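PDB 3UCN: carbonic anhydrase from Coccomyxa sp. PA, which probably catalyses the reversible hydration of carbon dioxide to hydrogencarbonate, as a zinc-dependent carbonic anhydrase of the beta class. Local coordinates for residues A[102-107]-A[149-154]. Numbering follows the deposited sequence.
Sequences GHYNCG and AWDKMV. With ZN (zinc ion), chain C.
Trp150 of helix 146-167 reaches the loop holding Cys106 with its indole. Its CG lies anti to the backbone N (chi1 -163°), which carries the ring out from the helix to the loop. NE1 donates to Cys106 O at 2.8 Å, with an N-H...O angle of 149°. The carbonyl oxygen lies near the ring plane, while NE1 sits above the carbonyl plane. Asn105 CA rests over one indole face, near the rim. The Asn105 amide comes in obliquely, ND2 3.1 Å from Trp150 CH2, and its OD1 is hydrogen-bonded to Arg51. Replacing Trp150 by an alanine would probably leave Cys106 O without this donor and Asn105 without its flat support. Next, Asp151 sets its carboxylate steeply against the Tyr104 ring, OD2 3.4 Å from CD2. A water bridges Asp151 OD2 to Asn105 N and lies over the indole face. Tyr104 OH is hydrogen-bonded to Glu155. Val154 points at the loop. Its CG2 lies 3.4 Å from His103 O and 4.0 Å from Cys106 CB. The helix thus backs the end of strand 97-103 and the loop after it, which together give His103 and Cys106 to the beta-class zinc site; Cys47 is a third ligand, and Asp49, also a zinc ligand of this protein, lies close to His103.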
loop_
_atom_site.group_PDB
_atom_site.type_symbol
_atom_site.label_atom_id
_atom_site.label_comp_id
_atom_site.label_asym_id
_atom_site.label_seq_id
_atom_site.Cartn_x
_atom_site.Cartn_y
_atom_site.Cartn_z
ATOM N N GLY A 102 -5.657 -15.060 16.362
ATOM C CA GLY A 102 -4.434 -14.472 16.939
ATOM C C GLY A 102 -3.855 -15.522 17.849
ATOM O O GLY A 102 -4.389 -16.650 17.937
ATOM N N HIS A 103 -2.759 -15.184 18.525
ATOM C CA HIS A 103 -2.181 -16.133 19.405
ATOM C C HIS A 103 -1.385 -15.457 20.537
ATOM O O HIS A 103 -0.774 -14.345 20.345
ATOM C CB HIS A 103 -1.232 -17.009 18.606
ATOM C CG HIS A 103 -0.023 -16.268 18.139
ATOM N ND1 HIS A 103 1.189 -16.365 18.778
ATOM C CD2 HIS A 103 0.137 -15.329 17.158
ATOM C CE1 HIS A 103 2.077 -15.593 18.169
ATOM N NE2 HIS A 103 1.457 -14.944 17.193
ATOM N N TYR A 104 -1.302 -16.142 21.685
ATOM C CA TYR A 104 -0.570 -15.569 22.803
ATOM C C TYR A 104 0.884 -15.572 22.452
ATOM O O TYR A 104 1.320 -16.353 21.604
ATOM C CB TYR A 104 -0.877 -16.303 24.128
ATOM C CG TYR A 104 -2.357 -16.156 24.487
ATOM C CD1 TYR A 104 -3.249 -17.238 24.395
ATOM C CD2 TYR A 104 -2.873 -14.915 24.879
ATOM C CE1 TYR A 104 -4.611 -17.085 24.729
ATOM C CE2 TYR A 104 -4.219 -14.760 25.229
ATOM C CZ TYR A 104 -5.065 -15.843 25.141
ATOM O OH TYR A 104 -6.379 -15.634 25.426
ATOM N N ASN A 105 1.644 -14.699 23.105
ATOM C CA ASN A 105 3.059 -14.596 22.898
ATOM C C ASN A 105 3.360 -14.086 21.485
ATOM O O ASN A 105 4.420 -14.340 20.908
ATOM C CB ASN A 105 3.754 -15.899 23.250
ATOM C CG ASN A 105 5.238 -15.732 23.384
ATOM O OD1 ASN A 105 5.989 -16.232 22.568
ATOM N ND2 ASN A 105 5.684 -14.995 24.413
ATOM N N CYS A 106 2.385 -13.353 20.934
ATOM C CA CYS A 106 2.522 -12.648 19.667
ATOM C C CYS A 106 3.481 -11.428 19.746
ATOM O O CYS A 106 3.184 -10.407 20.382
ATOM C CB CYS A 106 1.128 -12.250 19.194
ATOM S SG CYS A 106 1.237 -11.467 17.588
ATOM N N GLY A 107 4.621 -11.549 19.124
ATOM C CA GLY A 107 5.624 -10.448 19.092
ATOM C C GLY A 107 5.165 -9.136 18.421
ATOM O O GLY A 107 5.653 -8.046 18.758
ATOM N N ALA A 149 -1.015 -7.343 30.049
ATOM C CA ALA A 149 -1.307 -6.337 29.056
ATOM C C ALA A 149 -1.056 -6.991 27.683
ATOM O O ALA A 149 -1.900 -6.919 26.833
ATOM C CB ALA A 149 -0.413 -5.149 29.241
ATOM N N TRP A 150 0.101 -7.638 27.526
ATOM C CA TRP A 150 0.366 -8.460 26.374
ATOM C C TRP A 150 -0.784 -9.460 26.073
ATOM O O TRP A 150 -1.398 -9.376 25.000
ATOM C CB TRP A 150 1.680 -9.176 26.558
ATOM C CG TRP A 150 2.249 -9.726 25.322
ATOM C CD1 TRP A 150 1.712 -9.678 24.040
ATOM C CD2 TRP A 150 3.462 -10.467 25.220
ATOM N NE1 TRP A 150 2.558 -10.311 23.157
ATOM C CE2 TRP A 150 3.622 -10.827 23.854
ATOM C CE3 TRP A 150 4.448 -10.839 26.148
ATOM C CZ2 TRP A 150 4.723 -11.533 23.396
ATOM C CZ3 TRP A 150 5.559 -11.559 25.698
ATOM C CH2 TRP A 150 5.686 -11.896 24.323
ATOM N N ASP A 151 -1.146 -10.362 26.988
ATOM C CA ASP A 151 -2.293 -11.230 26.680
ATOM C C ASP A 151 -3.565 -10.468 26.232
ATOM O O ASP A 151 -4.315 -10.916 25.362
ATOM C CB ASP A 151 -2.626 -12.172 27.855
ATOM C CG ASP A 151 -1.550 -13.203 28.119
ATOM O OD1 ASP A 151 -1.470 -13.698 29.254
ATOM O OD2 ASP A 151 -0.760 -13.519 27.210
ATOM N N LYS A 152 -3.844 -9.346 26.891
ATOM C CA LYS A 152 -5.065 -8.659 26.693
ATOM C C LYS A 152 -5.028 -7.996 25.283
ATOM O O LYS A 152 -6.042 -8.026 24.533
ATOM C CB LYS A 152 -5.203 -7.609 27.829
ATOM C CG LYS A 152 -6.581 -6.937 27.992
ATOM C CD LYS A 152 -7.775 -7.941 28.092
ATOM C CE LYS A 152 -8.984 -7.253 28.736
ATOM N NZ LYS A 152 -10.320 -7.962 28.513
ATOM N N MET A 153 -3.878 -7.405 24.952
ATOM C CA MET A 153 -3.593 -6.850 23.622
ATOM C C MET A 153 -3.943 -7.905 22.510
ATOM O O MET A 153 -4.722 -7.602 21.594
ATOM C CB MET A 153 -2.146 -6.362 23.577
ATOM C CG MET A 153 -1.779 -5.546 22.345
ATOM S SD MET A 153 -2.597 -3.929 22.220
ATOM C CE MET A 153 -4.110 -4.284 21.296
ATOM N N VAL A 154 -3.476 -9.154 22.676
ATOM C CA VAL A 154 -3.787 -10.257 21.766
ATOM C C VAL A 154 -5.298 -10.397 21.521
ATOM O O VAL A 154 -5.770 -10.321 20.359
ATOM C CB VAL A 154 -3.097 -11.572 22.238
ATOM C CG1 VAL A 154 -3.696 -12.820 21.541
ATOM C CG2 VAL A 154 -1.559 -11.516 22.009
HETATM ZN ZN ZN C . 2.143 -13.143 16.197
HETATM O O HOH W 1 0.523 -12.743 24.812
#